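Local coordinates for tyrosinase (Burkholderia thailandensis, PDB 5ZRD), which is a dicopper tyrosinase that probably hydroxylates monophenols and oxidises the resulting catechols, producing catechol derivatives efficiently at acidic pH, at residues 249-262 with 340-354. Residues are numbered along the deposited sequence; the frame is centred on the assembly and turned at random.
Sequences NYTVFSNTTSASVW and LDIIRNYPGTNASDS
Thr251, on the short helix 250-254, and Ser258, on the following helix 256-265, each meet the backbone of the loop 340-354, the CA atoms of Thr251 and Ile342 lying 5.3 Å apart and those of Ser258 and Gly348 5.0 Å. Thr251 OG1 accepts the amide of Ile343 at 3.0 Å (N-H...O 160°) and is hydrogen-bonded to a water that donates to Asp341 O. Ser258 OG, held beside its own backbone N (chi1 -56°), donates to Pro347 O over 2.6 Å, in the carbonyl plane and on a lone pair. The same OG accepts from ND2 of Asn255, whose OD1 caps helix 256-265 through Ser258 N. Between the Ile343-Thr251 and Ser258-Pro347 bonds lies the Tyr346 ring, its edge toward Ser258 O; its OH passes Trp262 CE3 at 3.5 Å, the two side chains crossing at about a right angle. Pro347 CB packs on Val261 CG2. On the Tyr250 ring, Leu340 CD1 sits over one face, 4.2 Å from the centroid, while Ile342 CG1 runs along the edge; Tyr250 OH bonds to Val88 O. Gly348, at a positive phi of 103°, brings its CA to 3.5 Å from Ser258 OG, a closeness its lack of a side chain permits. Asn255, as N-cap, thus positions the hydroxyl that grips the loop following helix 315-334, next to the copper site: Thr257 OG1 bonds to Gly86 O, Gly348 pairs with Val88 through the backbone, and the side chains of Ser354 and copper ligand His85 are about 6 Å apart.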
loop_
_atom_site.group_PDB
_atom_site.type_symbol
_atom_site.label_atom_id
_atom_site.label_comp_id
_atom_site.label_asym_id
_atom_site.label_seq_id
_atom_site.Cartn_x
_atom_site.Cartn_y
_atom_site.Cartn_z
ATOM N N ASN A 249 -34.772 -6.312 -24.083
ATOM C CA ASN A 249 -34.841 -5.185 -23.148
ATOM C C ASN A 249 -33.505 -4.433 -23.221
ATOM O O ASN A 249 -32.530 -4.959 -23.734
ATOM C CB ASN A 249 -35.180 -5.657 -21.729
ATOM C CG ASN A 249 -34.142 -6.588 -21.126
ATOM O OD1 ASN A 249 -33.000 -6.193 -20.877
ATOM N ND2 ASN A 249 -34.535 -7.823 -20.844
ATOM N N TYR A 250 -33.460 -3.232 -22.676
ATOM C CA TYR A 250 -32.308 -2.377 -22.757
ATOM C C TYR A 250 -31.128 -2.994 -21.988
ATOM O O TYR A 250 -30.003 -2.949 -22.443
ATOM C CB TYR A 250 -32.590 -0.969 -22.228
ATOM C CG TYR A 250 -31.335 -0.140 -22.224
ATOM C CD1 TYR A 250 -30.788 0.322 -23.405
ATOM C CD2 TYR A 250 -30.627 0.085 -21.055
ATOM C CE1 TYR A 250 -29.578 1.006 -23.434
ATOM C CE2 TYR A 250 -29.416 0.761 -21.063
ATOM C CZ TYR A 250 -28.891 1.225 -22.257
ATOM O OH TYR A 250 -27.711 1.903 -22.249
ATOM N N THR A 251 -31.370 -3.574 -20.839
ATOM C CA THR A 251 -30.248 -4.140 -20.082
ATOM C C THR A 251 -29.437 -5.104 -20.968
ATOM O O THR A 251 -28.219 -4.948 -21.055
ATOM C CB THR A 251 -30.706 -4.756 -18.759
ATOM O OG1 THR A 251 -31.380 -3.744 -18.004
ATOM C CG2 THR A 251 -29.548 -5.281 -17.942
ATOM N N VAL A 252 -30.073 -6.034 -21.681
ATOM C CA VAL A 252 -29.308 -7.053 -22.357
ATOM C C VAL A 252 -28.964 -6.593 -23.770
ATOM O O VAL A 252 -28.037 -7.143 -24.380
ATOM C CB VAL A 252 -30.027 -8.406 -22.348
ATOM C CG1 VAL A 252 -30.281 -8.835 -20.921
ATOM C CG2 VAL A 252 -31.305 -8.424 -23.174
ATOM N N PHE A 253 -29.683 -5.572 -24.260
ATOM C CA PHE A 253 -29.297 -4.929 -25.481
ATOM C C PHE A 253 -27.958 -4.207 -25.292
ATOM O O PHE A 253 -27.148 -4.141 -26.223
ATOM C CB PHE A 253 -30.341 -3.916 -25.960
ATOM C CG PHE A 253 -29.938 -3.114 -27.174
ATOM C CD1 PHE A 253 -29.927 -3.698 -28.425
ATOM C CD2 PHE A 253 -29.485 -1.814 -27.050
ATOM C CE1 PHE A 253 -29.551 -2.969 -29.545
ATOM C CE2 PHE A 253 -29.082 -1.078 -28.158
ATOM C CZ PHE A 253 -29.122 -1.656 -29.411
ATOM N N SER A 254 -27.743 -3.672 -24.092
ATOM C CA SER A 254 -26.723 -2.677 -23.884
ATOM C C SER A 254 -25.313 -3.275 -23.897
ATOM O O SER A 254 -24.413 -2.556 -24.248
ATOM C CB SER A 254 -26.951 -1.921 -22.611
ATOM O OG SER A 254 -26.684 -2.744 -21.489
ATOM N N ASN A 255 -25.084 -4.521 -23.496
ATOM C CA ASN A 255 -23.694 -4.890 -23.149
ATOM C C ASN A 255 -23.506 -6.410 -23.047
ATOM O O ASN A 255 -24.451 -7.145 -22.822
ATOM C CB ASN A 255 -23.259 -4.213 -21.847
ATOM C CG ASN A 255 -23.809 -4.841 -20.584
ATOM O OD1 ASN A 255 -23.162 -5.717 -20.005
ATOM N ND2 ASN A 255 -24.959 -4.361 -20.097
ATOM N N THR A 256 -22.257 -6.845 -23.138
ATOM C CA THR A 256 -21.909 -8.276 -23.202
ATOM C C THR A 256 -22.064 -8.959 -21.849
ATOM O O THR A 256 -22.300 -10.174 -21.795
ATOM C CB THR A 256 -20.482 -8.482 -23.730
ATOM O OG1 THR A 256 -19.577 -7.613 -23.036
ATOM C CG2 THR A 256 -20.383 -8.209 -25.220
ATOM N N THR A 257 -21.878 -8.244 -20.753
ATOM C CA THR A 257 -21.991 -8.923 -19.444
ATOM C C THR A 257 -23.465 -9.292 -19.208
ATOM O O THR A 257 -23.807 -10.452 -18.864
ATOM C CB THR A 257 -21.475 -8.052 -18.283
ATOM O OG1 THR A 257 -20.183 -7.533 -18.600
ATOM C CG2 THR A 257 -21.397 -8.785 -16.963
ATOM N N SER A 258 -24.336 -8.305 -19.368
ATOM C CA SER A 258 -25.771 -8.532 -19.162
ATOM C C SER A 258 -26.270 -9.646 -20.101
ATOM O O SER A 258 -26.966 -10.551 -19.678
ATOM C CB SER A 258 -26.575 -7.248 -19.320
ATOM O OG SER A 258 -26.109 -6.223 -18.430
ATOM N N ALA A 259 -25.884 -9.601 -21.360
ATOM C CA ALA A 259 -26.416 -10.535 -22.340
ATOM C C ALA A 259 -25.961 -11.969 -21.992
ATOM O O ALA A 259 -26.723 -12.898 -22.048
ATOM C CB ALA A 259 -25.971 -10.091 -23.723
ATOM N N SER A 260 -24.719 -12.126 -21.570
ATOM C CA SER A 260 -24.166 -13.447 -21.268
ATOM C C SER A 260 -24.985 -14.119 -20.156
ATOM O O SER A 260 -25.393 -15.328 -20.285
ATOM C CB SER A 260 -22.704 -13.361 -20.927
ATOM O OG SER A 260 -22.232 -14.578 -20.378
ATOM N N VAL A 261 -25.253 -13.352 -19.103
ATOM C CA VAL A 261 -25.964 -13.893 -17.954
ATOM C C VAL A 261 -27.425 -14.175 -18.358
ATOM O O VAL A 261 -28.017 -15.235 -18.002
ATOM C CB VAL A 261 -25.841 -12.987 -16.707
ATOM C CG1 VAL A 261 -26.642 -13.520 -15.519
ATOM C CG2 VAL A 261 -24.385 -12.812 -16.296
ATOM N N TRP A 262 -28.013 -13.265 -19.114
ATOM C CA TRP A 262 -29.355 -13.500 -19.668
ATOM C C TRP A 262 -29.366 -14.809 -20.477
ATOM O O TRP A 262 -30.295 -15.622 -20.368
ATOM C CB TRP A 262 -29.809 -12.313 -20.531
ATOM C CG TRP A 262 -31.215 -12.435 -21.044
ATOM C CD1 TRP A 262 -31.626 -13.072 -22.186
ATOM C CD2 TRP A 262 -32.397 -11.887 -20.447
ATOM N NE1 TRP A 262 -32.979 -12.977 -22.321
ATOM C CE2 TRP A 262 -33.477 -12.237 -21.280
ATOM C CE3 TRP A 262 -32.640 -11.120 -19.308
ATOM C CZ2 TRP A 262 -34.795 -11.874 -20.987
ATOM C CZ3 TRP A 262 -33.942 -10.769 -19.013
ATOM C CH2 TRP A 262 -35.001 -11.130 -19.848
ATOM N N LEU A 340 -35.978 4.310 -20.983
ATOM C CA LEU A 340 -35.150 3.155 -20.818
ATOM C C LEU A 340 -35.364 2.677 -19.387
ATOM O O LEU A 340 -35.728 3.465 -18.515
ATOM C CB LEU A 340 -33.682 3.526 -21.074
ATOM C CG LEU A 340 -33.338 3.938 -22.505
ATOM C CD1 LEU A 340 -31.884 4.375 -22.598
ATOM C CD2 LEU A 340 -33.587 2.800 -23.479
ATOM N N ASP A 341 -35.137 1.403 -19.165
ATOM C CA ASP A 341 -35.075 0.891 -17.828
ATOM C C ASP A 341 -33.875 -0.057 -17.795
ATOM O O ASP A 341 -33.456 -0.581 -18.805
ATOM C CB ASP A 341 -36.386 0.173 -17.483
ATOM C CG ASP A 341 -36.804 -0.828 -18.559
ATOM O OD1 ASP A 341 -37.437 -0.427 -19.562
ATOM O OD2 ASP A 341 -36.500 -2.015 -18.418
ATOM N N ILE A 342 -33.360 -0.241 -16.597
ATOM C CA ILE A 342 -32.250 -1.055 -16.283
ATOM C C ILE A 342 -32.663 -1.964 -15.130
ATOM O O ILE A 342 -33.266 -1.507 -14.188
ATOM C CB ILE A 342 -31.071 -0.126 -15.946
ATOM C CG1 ILE A 342 -30.624 0.580 -17.230
ATOM C CG2 ILE A 342 -29.923 -0.857 -15.252
ATOM C CD1 ILE A 342 -29.302 1.253 -17.139
ATOM N N ILE A 343 -32.392 -3.259 -15.229
ATOM C CA ILE A 343 -32.700 -4.175 -14.130
ATOM C C ILE A 343 -31.728 -3.937 -12.987
ATOM O O ILE A 343 -30.545 -4.189 -13.147
ATOM C CB ILE A 343 -32.613 -5.623 -14.617
ATOM C CG1 ILE A 343 -33.718 -5.912 -15.633
ATOM C CG2 ILE A 343 -32.608 -6.591 -13.450
ATOM C CD1 ILE A 343 -33.372 -7.040 -16.586
ATOM N N ARG A 344 -32.228 -3.475 -11.849
ATOM C CA ARG A 344 -31.361 -3.142 -10.718
ATOM C C ARG A 344 -30.515 -4.368 -10.334
ATOM O O ARG A 344 -31.016 -5.450 -10.109
ATOM C CB ARG A 344 -32.184 -2.647 -9.518
ATOM C CG ARG A 344 -32.071 -1.154 -9.228
ATOM C CD ARG A 344 -32.860 -0.260 -10.188
ATOM N NE ARG A 344 -34.296 -0.129 -9.889
ATOM C CZ ARG A 344 -34.985 1.021 -9.855
ATOM N NH1 ARG A 344 -36.301 1.003 -9.692
ATOM N NH2 ARG A 344 -34.364 2.180 -9.993
ATOM N N ASN A 345 -29.223 -4.174 -10.294
ATOM C CA ASN A 345 -28.251 -5.115 -9.730
ATOM C C ASN A 345 -28.038 -6.325 -10.640
ATOM O O ASN A 345 -27.431 -7.317 -10.177
ATOM C CB ASN A 345 -28.603 -5.540 -8.306
ATOM C CG ASN A 345 -28.343 -4.441 -7.284
ATOM O OD1 ASN A 345 -27.297 -3.821 -7.309
ATOM N ND2 ASN A 345 -29.258 -4.219 -6.353
ATOM N N TYR A 346 -28.525 -6.252 -11.884
ATOM C CA TYR A 346 -28.220 -7.250 -12.885
ATOM C C TYR A 346 -26.740 -7.143 -13.275
ATOM O O TYR A 346 -26.199 -6.072 -13.333
ATOM C CB TYR A 346 -29.103 -7.094 -14.125
ATOM C CG TYR A 346 -29.314 -8.363 -14.917
ATOM C CD1 TYR A 346 -30.188 -9.328 -14.476
ATOM C CD2 TYR A 346 -28.689 -8.585 -16.145
ATOM C CE1 TYR A 346 -30.447 -10.475 -15.213
ATOM C CE2 TYR A 346 -28.896 -9.753 -16.873
ATOM C CZ TYR A 346 -29.776 -10.713 -16.389
ATOM O OH TYR A 346 -30.063 -11.858 -17.081
ATOM N N PRO A 347 -26.101 -8.269 -13.572
ATOM C CA PRO A 347 -24.725 -8.179 -14.045
ATOM C C PRO A 347 -24.667 -7.198 -15.216
ATOM O O PRO A 347 -25.530 -7.251 -16.094
ATOM C CB PRO A 347 -24.369 -9.615 -14.450
ATOM C CG PRO A 347 -25.149 -10.412 -13.453
ATOM C CD PRO A 347 -26.480 -9.678 -13.443
ATOM N N GLY A 348 -23.659 -6.332 -15.210
ATOM C CA GLY A 348 -23.588 -5.207 -16.166
ATOM C C GLY A 348 -23.970 -3.877 -15.514
ATOM O O GLY A 348 -23.736 -2.851 -16.097
ATOM N N THR A 349 -24.531 -3.892 -14.309
ATOM C CA THR A 349 -24.958 -2.643 -13.642
ATOM C C THR A 349 -24.004 -2.295 -12.505
ATOM O O THR A 349 -24.343 -1.433 -11.705
ATOM C CB THR A 349 -26.371 -2.713 -13.051
ATOM O OG1 THR A 349 -26.408 -3.758 -12.092
ATOM C CG2 THR A 349 -27.441 -2.977 -14.074
ATOM N N ASN A 350 -22.833 -2.933 -12.466
ATOM C CA ASN A 350 -21.843 -2.609 -11.473
ATOM C C ASN A 350 -20.536 -2.037 -12.071
ATOM O O ASN A 350 -19.984 -2.470 -13.101
ATOM C CB ASN A 350 -21.510 -3.810 -10.608
ATOM C CG ASN A 350 -21.173 -3.306 -9.221
ATOM O OD1 ASN A 350 -22.068 -2.989 -8.432
ATOM N ND2 ASN A 350 -19.899 -3.108 -8.955
ATOM N N ALA A 351 -19.992 -1.063 -11.361
ATOM C CA ALA A 351 -18.714 -0.505 -11.705
ATOM C C ALA A 351 -17.629 -1.586 -11.728
ATOM O O ALA A 351 -16.626 -1.424 -12.460
ATOM C CB ALA A 351 -18.345 0.577 -10.725
ATOM N N SER A 352 -17.774 -2.645 -10.928
ATOM C CA SER A 352 -16.725 -3.683 -10.849
ATOM C C SER A 352 -16.762 -4.574 -12.095
ATOM O O SER A 352 -15.843 -5.330 -12.315
ATOM C CB SER A 352 -16.827 -4.528 -9.596
ATOM O OG SER A 352 -16.620 -3.740 -8.440
ATOM N N ASP A 353 -17.840 -4.523 -12.855
ATOM C CA ASP A 353 -18.048 -5.453 -13.930
ATOM C C ASP A 353 -17.110 -5.226 -15.078
ATOM O O ASP A 353 -16.793 -4.099 -15.450
ATOM C CB ASP A 353 -19.493 -5.386 -14.460
ATOM C CG ASP A 353 -20.534 -5.819 -13.411
ATOM O OD1 ASP A 353 -20.212 -6.613 -12.507
ATOM O OD2 ASP A 353 -21.692 -5.362 -13.490
ATOM N N SER A 354 -16.707 -6.341 -15.651
ATOM C CA SER A 354 -15.942 -6.376 -16.882
ATOM C C SER A 354 -14.602 -5.616 -16.741
ATOM O O SER A 354 -13.699 -6.096 -16.080
ATOM C CB SER A 354 -16.812 -5.871 -17.997
ATOM O OG SER A 354 -16.204 -6.157 -19.243
HETATM O O HOH W 1 -36.066 -2.157 -21.769
HETATM O O HOH W 2 -33.766 -3.484 -18.922
#